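Local coordinates for DUF1254 domain-containing protein (Vibrio parahaemolyticus, PDB 3U07) that is of unknown function but joins DUF1254 and DUF1214 family regions and, carrying a signal sequence, is probably exported from the cytoplasm, at residues 334-340 with 382-388; 410-414 with 426-430; 365-370 with 397-402. The protein carries 2 engineered substitutions. All coordinates share one frame; numbering follows the deposited sequence.

How the contacts relate
Followed from the N terminus, all three contacts fall in the C-terminal part of the chain. Strand 334-340 leaves on a long excursion and contact 1 closes it when strand 382-388 returns antiparallel. Contact 3 opens within that excursion, at 365-370, and closes beyond it, at 397-402, so these two cross. Contact 2 follows in series, closing the short excursion from strand 408-417 through helix 419-423 to the loop 426-430. Contact 1 lies within one sheet; contact 3 joins strand 400-402 of that sheet to the sheet holding strands 369-371 and 408-417, and contact 2 sets strand 408-417 against the loop leading into strand 432-434. Pro429 packs on Phe339, and the Tyr386 backbone probably hydrogen-bonds to Asn399 and Leu401.

Contact 1 (334-340 with 382-388); sequences DYVMRFK and YYTIYMS
Arg338 and Tyr382 illustrate how an antiparallel strand pair can be reinforced diagonally on one face. With CG anti to the backbone N (chi1 178°), the arginine leaves its strand beside Thr384, its partner in a non-hydrogen-bonded pair. CB starts near Thr384 OG1; Arg338 CG comes closer to Thr384 OG1, at 3.4 Å, and CD passes it at 3.8 Å. A bend at chi3 then turns NE toward Tyr382, where NH1 lies 3.2 Å from Tyr382 CB and NH2 3.5 Å from Tyr382 CD1. The guanidinium thus lies nearly flat on the ring, planes 22° apart, in a cation-pi stack with CZ over the ring face. Lys340 covers the opposite face through a CH-pi contact made by its CG.

At the other end, Asp334 is gripped twice. Tyr386 OH donates to the anti lone pair of Asp334 OD2 at 2.7 Å, while Ser388 OG meets Asp334 OD1 at 2.8 Å from above the carboxylate plane. Between the ends, three hydrogen-bonded pairs join the backbones, each by two N-H to O bonds.

Asp378 forms a salt bridge with Arg338. Both strands are interior to a mixed sheet, flanked by strands 432-434 and 400-402, and Phe339 and Tyr383 reach Trp348 of strand 347-354 edge-to-face.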
loop_
_atom_site.group_PDB
_atom_site.type_symbol
_atom_site.label_atom_id
_atom_site.label_comp_id
_atom_site.label_asym_id
_atom_site.label_seq_id
_atom_site.Cartn_x
_atom_site.Cartn_y
_atom_site.Cartn_z
ATOM N N ASP A 334 2.044 -18.439 -27.875
ATOM C CA ASP A 334 1.309 -17.208 -28.079
ATOM C C ASP A 334 0.139 -17.478 -27.132
ATOM O O ASP A 334 -0.260 -18.631 -26.959
ATOM C CB ASP A 334 0.809 -17.100 -29.515
ATOM C CG ASP A 334 1.728 -16.275 -30.394
ATOM O OD1 ASP A 334 2.906 -16.087 -30.024
ATOM O OD2 ASP A 334 1.267 -15.821 -31.461
ATOM N N TYR A 335 -0.402 -16.450 -26.493
ATOM C CA TYR A 335 -1.511 -16.686 -25.580
ATOM C C TYR A 335 -2.692 -15.782 -25.866
ATOM O O TYR A 335 -2.563 -14.761 -26.542
ATOM C CB TYR A 335 -1.067 -16.474 -24.131
ATOM C CG TYR A 335 0.112 -17.318 -23.710
ATOM C CD1 TYR A 335 1.421 -16.919 -23.994
ATOM C CD2 TYR A 335 -0.079 -18.516 -23.023
ATOM C CE1 TYR A 335 2.513 -17.700 -23.600
ATOM C CE2 TYR A 335 0.999 -19.298 -22.630
ATOM C CZ TYR A 335 2.290 -18.886 -22.919
ATOM O OH TYR A 335 3.354 -19.669 -22.529
ATOM N N VAL A 336 -3.854 -16.179 -25.358
ATOM C CA VAL A 336 -5.054 -15.384 -25.523
ATOM C C VAL A 336 -5.858 -15.400 -24.223
ATOM O O VAL A 336 -5.948 -16.415 -23.533
ATOM C CB VAL A 336 -5.923 -15.876 -26.713
ATOM C CG1 VAL A 336 -6.485 -17.251 -26.431
ATOM C CG2 VAL A 336 -7.039 -14.870 -26.980
HETATM N N MSE A 337 -6.425 -14.243 -23.904
HETATM C CA MSE A 337 -7.216 -14.038 -22.701
HETATM C C MSE A 337 -8.541 -13.423 -23.141
HETATM O O MSE A 337 -8.549 -12.363 -23.757
HETATM C CB MSE A 337 -6.480 -13.047 -21.812
HETATM C CG MSE A 337 -6.468 -13.337 -20.342
HETATM SE SE MSE A 337 -5.384 -11.989 -19.456
HETATM C CE MSE A 337 -4.226 -11.474 -20.888
ATOM N N ARG A 338 -9.656 -14.072 -22.832
ATOM C CA ARG A 338 -10.954 -13.528 -23.218
ATOM C C ARG A 338 -11.888 -13.560 -22.013
ATOM O O ARG A 338 -12.123 -14.618 -21.428
ATOM C CB ARG A 338 -11.532 -14.336 -24.376
ATOM C CG ARG A 338 -12.901 -13.888 -24.837
ATOM C CD ARG A 338 -13.341 -14.741 -26.013
ATOM N NE ARG A 338 -14.784 -14.962 -26.029
ATOM C CZ ARG A 338 -15.676 -14.085 -26.473
ATOM N NH1 ARG A 338 -15.282 -12.911 -26.950
ATOM N NH2 ARG A 338 -16.967 -14.385 -26.429
ATOM N N PHE A 339 -12.442 -12.404 -21.663
ATOM C CA PHE A 339 -13.295 -12.309 -20.479
ATOM C C PHE A 339 -14.225 -11.100 -20.481
ATOM O O PHE A 339 -13.973 -10.103 -21.159
ATOM C CB PHE A 339 -12.400 -12.179 -19.252
ATOM C CG PHE A 339 -11.404 -11.052 -19.370
ATOM C CD1 PHE A 339 -10.222 -11.228 -20.083
ATOM C CD2 PHE A 339 -11.688 -9.793 -18.848
ATOM C CE1 PHE A 339 -9.336 -10.171 -20.282
ATOM C CE2 PHE A 339 -10.811 -8.726 -19.040
ATOM C CZ PHE A 339 -9.633 -8.914 -19.760
ATOM N N LYS A 340 -15.289 -11.197 -19.690
ATOM C CA LYS A 340 -16.240 -10.106 -19.524
ATOM C C LYS A 340 -15.549 -9.045 -18.657
ATOM O O LYS A 340 -14.590 -9.340 -17.934
ATOM C CB LYS A 340 -17.497 -10.596 -18.796
ATOM C CG LYS A 340 -18.512 -11.323 -19.675
ATOM C CD LYS A 340 -19.851 -10.585 -19.639
ATOM C CE LYS A 340 -20.568 -10.581 -20.986
ATOM N NZ LYS A 340 -21.448 -11.765 -21.198
ATOM N N TYR A 382 -17.205 -8.767 -24.465
ATOM C CA TYR A 382 -16.061 -9.521 -23.969
ATOM C C TYR A 382 -14.807 -8.798 -24.415
ATOM O O TYR A 382 -14.770 -8.220 -25.501
ATOM C CB TYR A 382 -16.008 -10.942 -24.550
ATOM C CG TYR A 382 -16.836 -11.974 -23.821
ATOM C CD1 TYR A 382 -18.191 -12.139 -24.104
ATOM C CD2 TYR A 382 -16.260 -12.794 -22.848
ATOM C CE1 TYR A 382 -18.956 -13.101 -23.437
ATOM C CE2 TYR A 382 -17.016 -13.758 -22.175
ATOM C CZ TYR A 382 -18.361 -13.906 -22.476
ATOM O OH TYR A 382 -19.107 -14.859 -21.822
ATOM N N TYR A 383 -13.790 -8.793 -23.566
ATOM C CA TYR A 383 -12.529 -8.193 -23.955
ATOM C C TYR A 383 -11.682 -9.398 -24.345
ATOM O O TYR A 383 -11.859 -10.495 -23.811
ATOM C CB TYR A 383 -11.867 -7.441 -22.801
ATOM C CG TYR A 383 -12.549 -6.143 -22.446
ATOM C CD1 TYR A 383 -13.661 -6.125 -21.605
ATOM C CD2 TYR A 383 -12.077 -4.925 -22.944
ATOM C CE1 TYR A 383 -14.285 -4.925 -21.263
ATOM C CE2 TYR A 383 -12.696 -3.722 -22.609
ATOM C CZ TYR A 383 -13.799 -3.732 -21.767
ATOM O OH TYR A 383 -14.420 -2.553 -21.427
ATOM N N THR A 384 -10.780 -9.200 -25.292
ATOM C CA THR A 384 -9.919 -10.277 -25.743
ATOM C C THR A 384 -8.510 -9.752 -25.898
ATOM O O THR A 384 -8.258 -8.888 -26.730
ATOM C CB THR A 384 -10.378 -10.842 -27.103
ATOM O OG1 THR A 384 -11.638 -11.505 -26.949
ATOM C CG2 THR A 384 -9.356 -11.833 -27.636
ATOM N N ILE A 385 -7.595 -10.264 -25.086
ATOM C CA ILE A 385 -6.205 -9.845 -25.161
ATOM C C ILE A 385 -5.388 -10.945 -25.838
ATOM O O ILE A 385 -5.420 -12.102 -25.416
ATOM C CB ILE A 385 -5.612 -9.581 -23.756
ATOM C CG1 ILE A 385 -6.339 -8.402 -23.094
ATOM C CG2 ILE A 385 -4.106 -9.322 -23.868
ATOM C CD1 ILE A 385 -5.854 -8.086 -21.693
ATOM N N TYR A 386 -4.669 -10.585 -26.897
ATOM C CA TYR A 386 -3.833 -11.551 -27.602
ATOM C C TYR A 386 -2.392 -11.203 -27.258
ATOM O O TYR A 386 -1.989 -10.046 -27.367
ATOM C CB TYR A 386 -4.070 -11.479 -29.116
ATOM C CG TYR A 386 -3.362 -12.572 -29.886
ATOM C CD1 TYR A 386 -1.995 -12.489 -30.156
ATOM C CD2 TYR A 386 -4.047 -13.709 -30.314
ATOM C CE1 TYR A 386 -1.323 -13.511 -30.833
ATOM C CE2 TYR A 386 -3.385 -14.741 -30.991
ATOM C CZ TYR A 386 -2.024 -14.635 -31.247
ATOM O OH TYR A 386 -1.364 -15.649 -31.911
HETATM N N MSE A 387 -1.623 -12.203 -26.830
HETATM C CA MSE A 387 -0.234 -12.002 -26.426
HETATM C C MSE A 387 0.791 -12.796 -27.222
HETATM O O MSE A 387 0.617 -13.989 -27.460
HETATM C CB MSE A 387 -0.068 -12.355 -24.942
HETATM C CG MSE A 387 -0.876 -11.489 -23.981
HETATM SE SE MSE A 387 -1.047 -12.295 -22.235
HETATM C CE MSE A 387 -2.552 -13.418 -22.651
ATOM N N SER A 388 1.871 -12.123 -27.603
ATOM C CA SER A 388 2.950 -12.751 -28.353
ATOM C C SER A 388 4.222 -11.913 -28.287
ATOM O O SER A 388 4.185 -10.736 -27.923
ATOM C CB SER A 388 2.553 -12.933 -29.820
ATOM O OG SER A 388 3.647 -13.419 -30.578
#

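Contact 2 (410-414 with 426-430); sequences AIMRF and YQMPE
Side-chain packing, largely apolar, makes this contact, a meeting between strand 408-417, inside one antiparallel sheet, and the loop that follows helix 419-423 and leads into strand 432-434. No hydrogen bond spans the two segments, and the closest pair of alpha carbons, those of Met412 and Met428, is 7.5 Å apart. The gap is bridged by the two selenomethionines, whose chains cross at an angle. Met412 sends its CG out anti to the backbone N (chi1 -169°) and then bends at chi3, which swings its terminal methyl against the other chain. Met412 CE lies 3.3 Å from Met428 CG and 3.4 Å from Met428 CE, both tighter than ordinary carbon packing. Pro429 adds a third surface, its CD 3.6 Å from Met412 CE.

Met428 instead runs extended beyond CG, long enough for its CE to come within 4.0 Å of Ala410 CB, two residues before Met412 on the same strand. Ala410, Met412 and Phe414, alternate residues of the strand, thus present one face of it to the loop. Phe414 meets Tyr426 at the far end: Phe414 CZ lies 3.6 Å from Tyr426 CE2, with the two ring planes steeply inclined, at 81°.

Around this cluster, strand 315-319 supplies Arg317 and Ser319 against Met428, Arg317 NH2 is also hydrogen-bonded to Tyr426 O, and Ile421 of helix 419-423 touches the side chains of both Phe414 and Tyr426. Such packing, between a strand of one sheet and the loop leading into strand 432-434 of the next, is consistent with a beta sandwich of two four-stranded sheets in the C-terminal region.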
loop_
_atom_site.group_PDB
_atom_site.type_symbol
_atom_site.label_atom_id
_atom_site.label_comp_id
_atom_site.label_asym_id
_atom_site.label_seq_id
_atom_site.Cartn_x
_atom_site.Cartn_y
_atom_site.Cartn_z
ATOM N N ALA A 410 1.526 -12.162 -15.329
ATOM C CA ALA A 410 0.638 -11.043 -15.572
ATOM C C ALA A 410 -0.028 -10.635 -14.274
ATOM O O ALA A 410 -0.446 -11.485 -13.493
ATOM C CB ALA A 410 -0.423 -11.433 -16.611
ATOM N N ILE A 411 -0.102 -9.327 -14.047
ATOM C CA ILE A 411 -0.740 -8.783 -12.854
ATOM C C ILE A 411 -1.976 -7.997 -13.275
ATOM O O ILE A 411 -1.873 -7.041 -14.041
ATOM C CB ILE A 411 0.185 -7.807 -12.095
ATOM C CG1 ILE A 411 1.358 -8.561 -11.461
ATOM C CG2 ILE A 411 -0.626 -7.044 -11.047
ATOM C CD1 ILE A 411 0.963 -9.516 -10.350
HETATM N N MSE A 412 -3.144 -8.405 -12.793
HETATM C CA MSE A 412 -4.367 -7.687 -13.120
HETATM C C MSE A 412 -4.712 -6.795 -11.922
HETATM O O MSE A 412 -4.683 -7.239 -10.772
HETATM C CB MSE A 412 -5.513 -8.660 -13.407
HETATM C CG MSE A 412 -6.741 -7.993 -14.021
HETATM SE SE MSE A 412 -8.045 -9.264 -14.715
HETATM C CE MSE A 412 -6.822 -10.389 -15.679
ATOM N N ARG A 413 -5.012 -5.532 -12.193
ATOM C CA ARG A 413 -5.348 -4.595 -11.128
ATOM C C ARG A 413 -6.784 -4.100 -11.254
ATOM O O ARG A 413 -7.276 -3.848 -12.356
ATOM C CB ARG A 413 -4.359 -3.424 -11.136
ATOM C CG ARG A 413 -2.936 -3.847 -10.778
ATOM C CD ARG A 413 -1.988 -2.666 -10.700
ATOM N NE ARG A 413 -0.699 -3.049 -10.121
ATOM C CZ ARG A 413 0.346 -3.481 -10.821
ATOM N NH1 ARG A 413 0.273 -3.587 -12.139
ATOM N NH2 ARG A 413 1.469 -3.812 -10.196
ATOM N N PHE A 414 -7.456 -3.981 -10.116
ATOM C CA PHE A 414 -8.846 -3.537 -10.088
ATOM C C PHE A 414 -8.996 -2.338 -9.152
ATOM O O PHE A 414 -8.667 -2.410 -7.967
ATOM C CB PHE A 414 -9.756 -4.673 -9.609
ATOM C CG PHE A 414 -9.488 -6.000 -10.272
ATOM C CD1 PHE A 414 -8.408 -6.785 -9.878
ATOM C CD2 PHE A 414 -10.330 -6.475 -11.279
ATOM C CE1 PHE A 414 -8.167 -8.025 -10.471
ATOM C CE2 PHE A 414 -10.100 -7.718 -11.884
ATOM C CZ PHE A 414 -9.018 -8.494 -11.478
ATOM N N TYR A 426 -13.636 -13.775 -6.783
ATOM C CA TYR A 426 -13.424 -13.611 -8.219
ATOM C C TYR A 426 -12.066 -14.174 -8.623
ATOM O O TYR A 426 -11.055 -13.897 -7.980
ATOM C CB TYR A 426 -13.483 -12.130 -8.591
ATOM C CG TYR A 426 -13.097 -11.829 -10.025
ATOM C CD1 TYR A 426 -14.035 -11.905 -11.057
ATOM C CD2 TYR A 426 -11.800 -11.432 -10.344
ATOM C CE1 TYR A 426 -13.690 -11.584 -12.369
ATOM C CE2 TYR A 426 -11.445 -11.111 -11.650
ATOM C CZ TYR A 426 -12.394 -11.185 -12.655
ATOM O OH TYR A 426 -12.053 -10.829 -13.940
ATOM N N GLN A 427 -12.047 -14.958 -9.694
ATOM C CA GLN A 427 -10.808 -15.552 -10.179
ATOM C C GLN A 427 -10.337 -14.839 -11.438
ATOM O O GLN A 427 -11.137 -14.457 -12.286
ATOM C CB GLN A 427 -11.014 -17.041 -10.474
ATOM C CG GLN A 427 -11.430 -17.861 -9.263
ATOM C CD GLN A 427 -10.358 -17.895 -8.192
ATOM O OE1 GLN A 427 -9.299 -18.497 -8.377
ATOM N NE2 GLN A 427 -10.622 -17.240 -7.065
HETATM N N MSE A 428 -9.031 -14.658 -11.557
HETATM C CA MSE A 428 -8.484 -13.994 -12.723
HETATM C C MSE A 428 -8.772 -14.799 -13.987
HETATM O O MSE A 428 -8.655 -16.023 -13.987
HETATM C CB MSE A 428 -6.981 -13.830 -12.573
HETATM C CG MSE A 428 -6.392 -12.930 -13.626
HETATM SE SE MSE A 428 -4.538 -12.635 -13.343
HETATM C CE MSE A 428 -4.041 -12.232 -15.172
ATOM N N PRO A 429 -9.165 -14.123 -15.077
ATOM C CA PRO A 429 -9.443 -14.866 -16.309
ATOM C C PRO A 429 -8.215 -15.707 -16.664
ATOM O O PRO A 429 -7.079 -15.306 -16.410
ATOM C CB PRO A 429 -9.726 -13.756 -17.321
ATOM C CG PRO A 429 -10.387 -12.701 -16.466
ATOM C CD PRO A 429 -9.501 -12.695 -15.231
ATOM N N GLU A 430 -8.442 -16.878 -17.240
ATOM C CA GLU A 430 -7.343 -17.765 -17.593
ATOM C C GLU A 430 -6.649 -17.305 -18.859
ATOM O O GLU A 430 -7.259 -16.651 -19.705
ATOM C CB GLU A 430 -7.871 -19.188 -17.792
ATOM C CG GLU A 430 -8.720 -19.707 -16.640
ATOM C CD GLU A 430 -9.078 -21.180 -16.781
ATOM O OE1 GLU A 430 -9.555 -21.581 -17.860
ATOM O OE2 GLU A 430 -8.891 -21.937 -15.807
#

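Contact 3 (365-370 with 397-402); sequences LNRHSR and DPNFLP
A type I beta turn from Asp397 to Phe400, elaborated by an Asx turn in which Asn399 N donates to Asp397 OD1, is held here by two arginines, Arg367 just before strand 369-371 and Arg370 within it. Arg367 grips it through backbone carbonyls. A chain extended to CD and bent at chi3 (-61°) brings Arg367 NH1 between two oxygens lying close to the guanidinium plane: Asp397 O at 2.7 Å and Phe400 O at 3.0 Å, the latter met on a lone pair. Asp397 O also accepts the turn's own bond from Phe400 N, and the two donors approach from opposite faces of the carbonyl plane.

Arg370 lies over Arg367, its NH1 above the middle of that guanidinium plane. Its NE is fixed by Ser369 O; its NH1 reaches Pro398 O, whose modelled position is less certain. The stacking of two positive groups is probably eased by the turn carbonyls that accept from them.

Leu401 lies between the two sheets, touching Val350 and Ile352 of strand 347-354. Its side chain runs alongside that of Arg370 in the reverse direction, and Leu401 CD1 sits 3.6 Å from Ser369 N. Pro402 lies across the Arg367 chain, its CD 3.6 Å from Arg367 CD.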
loop_
_atom_site.group_PDB
_atom_site.type_symbol
_atom_site.label_atom_id
_atom_site.label_comp_id
_atom_site.label_asym_id
_atom_site.label_seq_id
_atom_site.Cartn_x
_atom_site.Cartn_y
_atom_site.Cartn_z
ATOM N N LEU A 365 7.034 -1.766 -29.018
ATOM C CA LEU A 365 5.878 -0.893 -28.824
ATOM C C LEU A 365 5.914 -0.163 -27.487
ATOM O O LEU A 365 5.169 0.794 -27.272
ATOM C CB LEU A 365 4.587 -1.710 -28.916
ATOM C CG LEU A 365 3.985 -2.013 -30.290
ATOM C CD1 LEU A 365 5.066 -2.392 -31.282
ATOM C CD2 LEU A 365 2.963 -3.127 -30.144
ATOM N N ASN A 366 6.791 -0.610 -26.596
ATOM C CA ASN A 366 6.894 -0.018 -25.272
ATOM C C ASN A 366 5.496 -0.057 -24.660
ATOM O O ASN A 366 5.030 0.903 -24.046
ATOM C CB ASN A 366 7.406 1.421 -25.360
ATOM C CG ASN A 366 8.495 1.707 -24.344
ATOM O OD1 ASN A 366 8.282 1.588 -23.136
ATOM N ND2 ASN A 366 9.675 2.076 -24.831
ATOM N N ARG A 367 4.835 -1.191 -24.867
ATOM C CA ARG A 367 3.494 -1.454 -24.369
ATOM C C ARG A 367 3.637 -2.594 -23.372
ATOM O O ARG A 367 4.086 -3.684 -23.727
ATOM C CB ARG A 367 2.584 -1.874 -25.522
ATOM C CG ARG A 367 1.211 -2.337 -25.086
ATOM C CD ARG A 367 0.344 -2.662 -26.284
ATOM N NE ARG A 367 0.158 -1.495 -27.137
ATOM C CZ ARG A 367 -0.589 -1.482 -28.234
ATOM N NH1 ARG A 367 -1.223 -2.580 -28.620
ATOM N NH2 ARG A 367 -0.702 -0.370 -28.947
ATOM N N HIS A 368 3.245 -2.346 -22.129
ATOM C CA HIS A 368 3.386 -3.344 -21.084
ATOM C C HIS A 368 2.078 -3.709 -20.405
ATOM O O HIS A 368 2.042 -4.597 -19.552
ATOM C CB HIS A 368 4.384 -2.825 -20.051
ATOM C CG HIS A 368 5.634 -2.276 -20.666
ATOM N ND1 HIS A 368 6.688 -3.076 -21.051
ATOM C CD2 HIS A 368 5.957 -1.018 -21.049
ATOM C CE1 HIS A 368 7.606 -2.336 -21.648
ATOM N NE2 HIS A 368 7.185 -1.083 -21.661
ATOM N N SER A 369 1.004 -3.028 -20.783
ATOM C CA SER A 369 -0.293 -3.299 -20.183
ATOM C C SER A 369 -1.438 -2.975 -21.134
ATOM O O SER A 369 -1.257 -2.278 -22.130
ATOM C CB SER A 369 -0.451 -2.477 -18.901
ATOM O OG SER A 369 -0.383 -1.089 -19.187
ATOM N N ARG A 370 -2.611 -3.515 -20.819
ATOM C CA ARG A 370 -3.830 -3.287 -21.590
ATOM C C ARG A 370 -4.939 -3.176 -20.550
ATOM O O ARG A 370 -4.850 -3.782 -19.477
ATOM C CB ARG A 370 -4.123 -4.460 -22.525
ATOM C CG ARG A 370 -3.221 -4.559 -23.748
ATOM C CD ARG A 370 -3.530 -3.470 -24.771
ATOM N NE ARG A 370 -2.842 -2.215 -24.482
ATOM C CZ ARG A 370 -2.942 -1.121 -25.232
ATOM N NH1 ARG A 370 -3.703 -1.124 -26.319
ATOM N NH2 ARG A 370 -2.277 -0.024 -24.898
ATOM N N ASP A 397 -3.042 -2.474 -33.297
ATOM C CA ASP A 397 -3.948 -3.394 -32.614
ATOM C C ASP A 397 -4.009 -3.074 -31.121
ATOM O O ASP A 397 -3.084 -3.387 -30.365
ATOM C CB ASP A 397 -3.494 -4.838 -32.800
ATOM C CG ASP A 397 -4.514 -5.830 -32.291
ATOM O OD1 ASP A 397 -5.436 -5.407 -31.562
ATOM O OD2 ASP A 397 -4.398 -7.030 -32.615
ATOM N N PRO A 398 -5.116 -2.459 -30.676
ATOM C CA PRO A 398 -5.308 -2.088 -29.273
ATOM C C PRO A 398 -5.435 -3.276 -28.322
ATOM O O PRO A 398 -5.162 -3.143 -27.132
ATOM C CB PRO A 398 -6.580 -1.252 -29.321
ATOM C CG PRO A 398 -7.379 -1.973 -30.348
ATOM C CD PRO A 398 -6.350 -2.208 -31.446
ATOM N N ASN A 399 -5.853 -4.427 -28.847
ATOM C CA ASN A 399 -6.015 -5.618 -28.018
ATOM C C ASN A 399 -4.758 -6.479 -27.952
ATOM O O ASN A 399 -4.748 -7.530 -27.309
ATOM C CB ASN A 399 -7.191 -6.465 -28.513
ATOM C CG ASN A 399 -8.518 -5.742 -28.398
ATOM O OD1 ASN A 399 -8.679 -4.852 -27.565
ATOM N ND2 ASN A 399 -9.483 -6.132 -29.224
ATOM N N PHE A 400 -3.694 -6.035 -28.610
ATOM C CA PHE A 400 -2.452 -6.792 -28.595
ATOM C C PHE A 400 -1.551 -6.388 -27.439
ATOM O O PHE A 400 -1.253 -5.205 -27.249
ATOM C CB PHE A 400 -1.671 -6.606 -29.897
ATOM C CG PHE A 400 -0.392 -7.387 -29.936
ATOM C CD1 PHE A 400 -0.406 -8.747 -30.223
ATOM C CD2 PHE A 400 0.816 -6.781 -29.610
ATOM C CE1 PHE A 400 0.765 -9.493 -30.185
ATOM C CE2 PHE A 400 1.994 -7.517 -29.567
ATOM C CZ PHE A 400 1.968 -8.877 -29.853
ATOM N N LEU A 401 -1.108 -7.376 -26.670
ATOM C CA LEU A 401 -0.227 -7.107 -25.546
ATOM C C LEU A 401 1.067 -7.883 -25.728
ATOM O O LEU A 401 1.071 -9.114 -25.710
ATOM C CB LEU A 401 -0.905 -7.496 -24.222
ATOM C CG LEU A 401 -0.107 -7.319 -22.925
ATOM C CD1 LEU A 401 0.565 -5.948 -22.880
ATOM C CD2 LEU A 401 -1.048 -7.493 -21.738
ATOM N N PRO A 402 2.185 -7.165 -25.936
ATOM C CA PRO A 402 3.501 -7.775 -26.123
ATOM C C PRO A 402 3.867 -8.615 -24.909
ATOM O O PRO A 402 3.496 -8.289 -23.784
ATOM C CB PRO A 402 4.426 -6.567 -26.278
ATOM C CG PRO A 402 3.542 -5.547 -26.908
ATOM C CD PRO A 402 2.270 -5.702 -26.102
#